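PDB 6S3Y: PlyP35, which is a Listeria phage endolysin whose cell wall binding part, the portion described here, probably anchors the enzyme to the bacterial surface. Local coordinates for residues I8-V13 and F129-Y134; H45-V50 and A67-K72. One frame throughout, in Å; residues are numbered along the deposited sequence.

Contact 1: I8-V13 and F129-Y134; sequences IVIKDV and FYIPRY
Ile131 packs against Ile10 and Ile8, and beside them Lys11 reaches the backbone of Tyr134. Ile131 buries the most surface here. Its CG1 branch is anti to the backbone N (chi1 -173°) and the chain runs on extended. This carries CD1 to Ile10, where the two CD1 atoms of Ile131 and Ile10 lie 3.9 Å apart. The other branch, Ile131 CG2, stands 4.4 Å from Ile8 CD1, a looser touch. Tyr118, Leu120 and Phe136 also pack on Ile131. The chain is consistent with two SH3-like copies of the PSA endolysin cell wall binding domain. The contact joins strand 6-17, near the N-terminus, to strand 128-132 and the 3-10 turn after it, near the C-terminus. Lys11 is extended beyond CG, and its NZ donates a hydrogen bond to Tyr134 O at 2.9 Å. The C=O...N angle is 125°, with the amine well above the carbonyl plane. Lys11 NZ has a second acceptor in Gln30 OE1. Tyr134 contributes its carbonyl here, while its CB points away from segment 8-13. Its hydroxyl bonds to Phe22 O, and its ring meets that of Tyr15.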
loop_
_atom_site.group_PDB
_atom_site.type_symbol
_atom_site.label_atom_id
_atom_site.label_comp_id
_atom_site.label_asym_id
_atom_site.label_seq_id
_atom_site.Cartn_x
_atom_site.Cartn_y
_atom_site.Cartn_z
ATOM N N ILE A 8 -15.053 1.503 -6.274
ATOM C CA ILE A 8 -13.819 1.935 -5.569
ATOM C C ILE A 8 -12.804 2.397 -6.602
ATOM O O ILE A 8 -12.847 1.941 -7.760
ATOM C CB ILE A 8 -13.252 0.823 -4.670
ATOM C CG1 ILE A 8 -12.642 -0.324 -5.482
ATOM C CG2 ILE A 8 -14.297 0.344 -3.691
ATOM C CD1 ILE A 8 -11.903 -1.346 -4.588
ATOM N N VAL A 9 -11.900 3.258 -6.160
ATOM C CA VAL A 9 -10.717 3.669 -6.952
ATOM C C VAL A 9 -9.490 3.532 -6.051
ATOM O O VAL A 9 -9.500 4.035 -4.906
ATOM C CB VAL A 9 -10.895 5.079 -7.556
ATOM C CG1 VAL A 9 -11.387 6.060 -6.538
ATOM C CG2 VAL A 9 -9.624 5.585 -8.223
ATOM N N ILE A 10 -8.484 2.823 -6.553
ATOM C CA ILE A 10 -7.225 2.588 -5.804
ATOM C C ILE A 10 -6.523 3.956 -5.685
ATOM O O ILE A 10 -6.458 4.698 -6.695
ATOM C CB ILE A 10 -6.384 1.487 -6.468
ATOM C CG1 ILE A 10 -6.777 0.098 -5.948
ATOM C CG2 ILE A 10 -4.885 1.722 -6.251
ATOM C CD1 ILE A 10 -8.246 -0.212 -6.033
ATOM N N LYS A 11 -6.036 4.275 -4.493
ATOM C CA LYS A 11 -5.458 5.617 -4.188
ATOM C C LYS A 11 -4.211 5.878 -5.034
ATOM O O LYS A 11 -3.539 4.913 -5.481
ATOM C CB LYS A 11 -5.126 5.765 -2.707
ATOM C CG LYS A 11 -6.334 5.787 -1.787
ATOM C CD LYS A 11 -5.907 5.857 -0.312
ATOM C CE LYS A 11 -7.092 6.050 0.596
ATOM N NZ LYS A 11 -6.730 5.910 2.015
ATOM N N ASP A 12 -3.880 7.159 -5.167
ATOM C CA ASP A 12 -2.699 7.656 -5.915
ATOM C C ASP A 12 -1.499 7.757 -4.969
ATOM O O ASP A 12 -0.679 8.711 -5.137
ATOM C CB ASP A 12 -3.037 9.032 -6.522
ATOM C CG ASP A 12 -2.043 9.460 -7.593
ATOM O OD1 ASP A 12 -1.643 8.593 -8.408
ATOM O OD2 ASP A 12 -1.656 10.626 -7.546
ATOM N N VAL A 13 -1.351 6.807 -4.031
ATOM C CA VAL A 13 -0.324 6.894 -2.936
ATOM C C VAL A 13 0.478 5.591 -2.816
ATOM O O VAL A 13 -0.006 4.502 -3.275
ATOM C CB VAL A 13 -0.977 7.243 -1.590
ATOM C CG1 VAL A 13 -1.809 8.523 -1.690
ATOM C CG2 VAL A 13 -1.820 6.082 -1.051
ATOM N N PHE A 129 -10.169 -12.149 -4.468
ATOM C CA PHE A 129 -9.035 -11.445 -3.830
ATOM C C PHE A 129 -9.601 -10.448 -2.815
ATOM O O PHE A 129 -10.813 -10.149 -2.837
ATOM C CB PHE A 129 -8.136 -10.816 -4.892
ATOM C CG PHE A 129 -7.350 -11.814 -5.689
ATOM C CD1 PHE A 129 -7.969 -12.591 -6.664
ATOM C CD2 PHE A 129 -5.988 -12.020 -5.444
ATOM C CE1 PHE A 129 -7.250 -13.542 -7.366
ATOM C CE2 PHE A 129 -5.261 -12.942 -6.182
ATOM C CZ PHE A 129 -5.904 -13.708 -7.125
ATOM N N TYR A 130 -8.737 -9.992 -1.904
ATOM C CA TYR A 130 -9.137 -9.097 -0.793
ATOM C C TYR A 130 -8.228 -7.872 -0.793
ATOM O O TYR A 130 -7.008 -8.011 -1.030
ATOM C CB TYR A 130 -9.071 -9.848 0.542
ATOM C CG TYR A 130 -9.957 -11.065 0.566
ATOM C CD1 TYR A 130 -11.321 -10.943 0.776
ATOM C CD2 TYR A 130 -9.425 -12.326 0.348
ATOM C CE1 TYR A 130 -12.145 -12.058 0.761
ATOM C CE2 TYR A 130 -10.243 -13.449 0.320
ATOM C CZ TYR A 130 -11.592 -13.317 0.567
ATOM O OH TYR A 130 -12.380 -14.423 0.534
ATOM N N ILE A 131 -8.851 -6.720 -0.539
ATOM C CA ILE A 131 -8.163 -5.406 -0.429
ATOM C C ILE A 131 -8.641 -4.758 0.869
ATOM O O ILE A 131 -9.832 -4.714 1.156
ATOM C CB ILE A 131 -8.394 -4.544 -1.687
ATOM C CG1 ILE A 131 -7.538 -3.272 -1.643
ATOM C CG2 ILE A 131 -9.871 -4.250 -1.904
ATOM C CD1 ILE A 131 -7.565 -2.452 -2.939
ATOM N N PRO A 132 -7.716 -4.240 1.705
ATOM C CA PRO A 132 -8.101 -3.507 2.915
ATOM C C PRO A 132 -8.599 -2.091 2.581
ATOM O O PRO A 132 -8.211 -1.523 1.558
ATOM C CB PRO A 132 -6.798 -3.498 3.714
ATOM C CG PRO A 132 -5.717 -3.481 2.648
ATOM C CD PRO A 132 -6.258 -4.329 1.526
ATOM N N ARG A 133 -9.439 -1.546 3.470
ATOM C CA ARG A 133 -10.133 -0.251 3.292
ATOM C C ARG A 133 -9.154 0.864 2.933
ATOM O O ARG A 133 -9.514 1.727 2.093
ATOM C CB ARG A 133 -10.901 0.117 4.577
ATOM C CG ARG A 133 -11.755 1.364 4.454
ATOM C CD ARG A 133 -12.789 1.283 3.343
ATOM N NE ARG A 133 -13.500 2.542 3.162
ATOM C CZ ARG A 133 -13.020 3.577 2.487
ATOM N NH1 ARG A 133 -11.856 3.512 1.859
ATOM N NH2 ARG A 133 -13.732 4.684 2.448
ATOM N N TYR A 134 -7.954 0.855 3.509
ATOM C CA TYR A 134 -7.018 2.010 3.446
ATOM C C TYR A 134 -6.390 2.146 2.062
ATOM O O TYR A 134 -5.733 3.143 1.814
ATOM C CB TYR A 134 -5.963 1.957 4.575
ATOM C CG TYR A 134 -4.923 0.875 4.474
ATOM C CD1 TYR A 134 -3.780 1.050 3.719
ATOM C CD2 TYR A 134 -5.022 -0.296 5.217
ATOM C CE1 TYR A 134 -2.799 0.073 3.641
ATOM C CE2 TYR A 134 -4.040 -1.272 5.159
ATOM C CZ TYR A 134 -2.940 -1.101 4.353
ATOM O OH TYR A 134 -1.962 -2.058 4.313
#

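Contact 2: H45-V50 and A67-K72; sequences HWYTGV and AKVTSK
The ring of Tyr47 touches Ala67 and Val69. The bond from CA to CB already heads for strand 67-72, but CB itself stops short of touching it. Chi1 of -72° sets CG beside the backbone N and anti to the carbonyl carbon, which turns the ring toward strand 67-72. The first atom to touch is on one flank of the ring: Tyr47 CD2 lies 4.1 Å from Ala67 CB. On the other flank, Tyr47 CE1 lies 4.1 Å from Val69 CG2. The same methyl is nearer to the end of the ring, with Tyr47 CZ 3.9 Å from Val69 CG2. At the tip, Tyr47 OH is 3.4 Å from Val69 CG2. Both methyls approach the ring obliquely. Leu39, His64 and Val78 pack on Tyr47 too, and Lys41 makes a cation-pi contact with its ring.

The two strands belong to one antiparallel sheet but are not paired with each other. Strand 46-53 pairs with 36-41, which pairs with 78-89, which pairs with 67-72. The sheet curls, as expected of an SH3-like fold, and Tyr47 reaches from strand 46-53 to strand 67-72 across the curl. Strand 67-72 carries a classic beta bulge at Thr70 and Ser71, opposite Asn79.

Across the two segments the contact is van der Waals in kind. One aromatic ring meets two small aliphatic groups near the surface. The fit therefore depends on shape, and nothing polar between the segments fixes the turn of the ring.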
loop_
_atom_site.group_PDB
_atom_site.type_symbol
_atom_site.label_atom_id
_atom_site.label_comp_id
_atom_site.label_asym_id
_atom_site.label_seq_id
_atom_site.Cartn_x
_atom_site.Cartn_y
_atom_site.Cartn_z
ATOM N N HIS A 45 12.176 -6.940 0.935
ATOM C CA HIS A 45 10.887 -6.450 0.396
ATOM C C HIS A 45 10.526 -5.061 0.931
ATOM O O HIS A 45 9.520 -4.518 0.446
ATOM C CB HIS A 45 9.788 -7.490 0.648
ATOM C CG HIS A 45 9.871 -8.655 -0.279
ATOM N ND1 HIS A 45 10.952 -9.517 -0.288
ATOM C CD2 HIS A 45 9.019 -9.113 -1.226
ATOM C CE1 HIS A 45 10.772 -10.443 -1.220
ATOM N NE2 HIS A 45 9.601 -10.213 -1.808
ATOM N N TRP A 46 11.265 -4.499 1.871
ATOM C CA TRP A 46 10.838 -3.266 2.579
ATOM C C TRP A 46 11.990 -2.281 2.728
ATOM O O TRP A 46 13.158 -2.694 2.850
ATOM C CB TRP A 46 10.238 -3.571 3.950
ATOM C CG TRP A 46 8.953 -4.337 3.896
ATOM C CD1 TRP A 46 8.817 -5.689 3.759
ATOM C CD2 TRP A 46 7.621 -3.792 3.950
ATOM N NE1 TRP A 46 7.494 -6.011 3.712
ATOM C CE2 TRP A 46 6.732 -4.874 3.832
ATOM C CE3 TRP A 46 7.098 -2.503 4.083
ATOM C CZ2 TRP A 46 5.349 -4.708 3.869
ATOM C CZ3 TRP A 46 5.732 -2.338 4.114
ATOM C CH2 TRP A 46 4.871 -3.428 4.026
ATOM N N TYR A 47 11.622 -1.003 2.738
ATOM C CA TYR A 47 12.445 0.160 3.116
ATOM C C TYR A 47 11.886 0.664 4.436
ATOM O O TYR A 47 10.696 0.462 4.715
ATOM C CB TYR A 47 12.413 1.257 2.036
ATOM C CG TYR A 47 13.165 0.917 0.783
ATOM C CD1 TYR A 47 14.517 1.172 0.678
ATOM C CD2 TYR A 47 12.539 0.309 -0.293
ATOM C CE1 TYR A 47 15.227 0.836 -0.468
ATOM C CE2 TYR A 47 13.237 -0.047 -1.437
ATOM C CZ TYR A 47 14.584 0.219 -1.524
ATOM O OH TYR A 47 15.309 -0.152 -2.622
ATOM N N THR A 48 12.717 1.357 5.206
ATOM C CA THR A 48 12.269 2.108 6.387
ATOM C C THR A 48 12.776 3.539 6.266
ATOM O O THR A 48 13.687 3.778 5.487
ATOM C CB THR A 48 12.709 1.416 7.685
ATOM O OG1 THR A 48 12.130 2.115 8.790
ATOM C CG2 THR A 48 14.207 1.365 7.843
ATOM N N GLY A 49 12.182 4.449 7.017
ATOM C CA GLY A 49 12.676 5.818 7.162
ATOM C C GLY A 49 11.998 6.503 8.318
ATOM O O GLY A 49 11.173 5.852 9.003
ATOM N N VAL A 50 12.329 7.777 8.507
ATOM C CA VAL A 50 11.774 8.605 9.591
ATOM C C VAL A 50 11.175 9.870 8.974
ATOM O O VAL A 50 11.706 10.346 7.981
ATOM C CB VAL A 50 12.892 8.893 10.601
ATOM C CG1 VAL A 50 12.463 9.896 11.649
ATOM C CG2 VAL A 50 13.323 7.598 11.275
ATOM N N ALA A 67 8.882 2.280 -4.069
ATOM C CA ALA A 67 9.974 3.229 -3.929
ATOM C C ALA A 67 11.023 2.977 -5.008
ATOM O O ALA A 67 11.607 1.895 -5.035
ATOM C CB ALA A 67 10.609 3.148 -2.556
ATOM N N LYS A 68 11.259 3.974 -5.848
ATOM C CA LYS A 68 12.248 3.930 -6.950
ATOM C C LYS A 68 13.498 4.674 -6.473
ATOM O O LYS A 68 13.409 5.895 -6.275
ATOM C CB LYS A 68 11.598 4.557 -8.197
ATOM C CG LYS A 68 12.429 4.534 -9.461
ATOM C CD LYS A 68 11.739 5.296 -10.596
ATOM C CE LYS A 68 11.530 6.759 -10.237
ATOM N NZ LYS A 68 10.905 7.554 -11.317
ATOM N N VAL A 69 14.599 3.969 -6.272
ATOM C CA VAL A 69 15.873 4.556 -5.756
ATOM C C VAL A 69 16.581 5.294 -6.921
ATOM O O VAL A 69 16.839 4.662 -7.934
ATOM C CB VAL A 69 16.801 3.474 -5.165
ATOM C CG1 VAL A 69 18.150 4.049 -4.780
ATOM C CG2 VAL A 69 16.211 2.784 -3.984
ATOM N N THR A 70 16.853 6.570 -6.753
ATOM C CA THR A 70 17.505 7.449 -7.769
ATOM C C THR A 70 18.977 7.705 -7.417
ATOM O O THR A 70 19.757 7.939 -8.347
ATOM C CB THR A 70 16.685 8.729 -7.950
ATOM O OG1 THR A 70 16.603 9.435 -6.703
ATOM C CG2 THR A 70 15.262 8.439 -8.395
ATOM N N SER A 71 19.366 7.613 -6.138
ATOM C CA SER A 71 20.786 7.774 -5.724
ATOM C C SER A 71 21.042 7.134 -4.349
ATOM O O SER A 71 20.060 6.918 -3.591
ATOM C CB SER A 71 21.180 9.225 -5.724
ATOM O OG SER A 71 20.373 9.965 -4.827
ATOM N N LYS A 72 22.320 6.880 -4.073
ATOM C CA LYS A 72 22.764 6.209 -2.810
ATOM C C LYS A 72 23.627 7.149 -1.973
ATOM O O LYS A 72 24.557 7.765 -2.537
ATOM C CB LYS A 72 23.526 4.957 -3.205
ATOM C CG LYS A 72 22.703 3.996 -4.041
ATOM C CD LYS A 72 23.554 2.918 -4.634
ATOM C CE LYS A 72 22.721 1.819 -5.256
ATOM N NZ LYS A 72 23.607 0.704 -5.647
#

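In the fold
Both segments of contact 2 fall in the sequence between the two segments of contact 1. In space they are apart: their centres are 22 Å from each other and their nearest atoms about 7 Å. Contact 1 is buried, with its centre 8 Å from the centre of the chain. Contact 2 is a surface contact, 15 Å from that centre. Phe22 touches residues in segments of both contacts. It is the acceptor for Tyr134 in contact 1, and its own ring meets that of Trp46 in segment 45-50. Contact 1 joins the N-terminal and C-terminal parts of the sequence, whereas contact 2 lies within one curled six-stranded sheet.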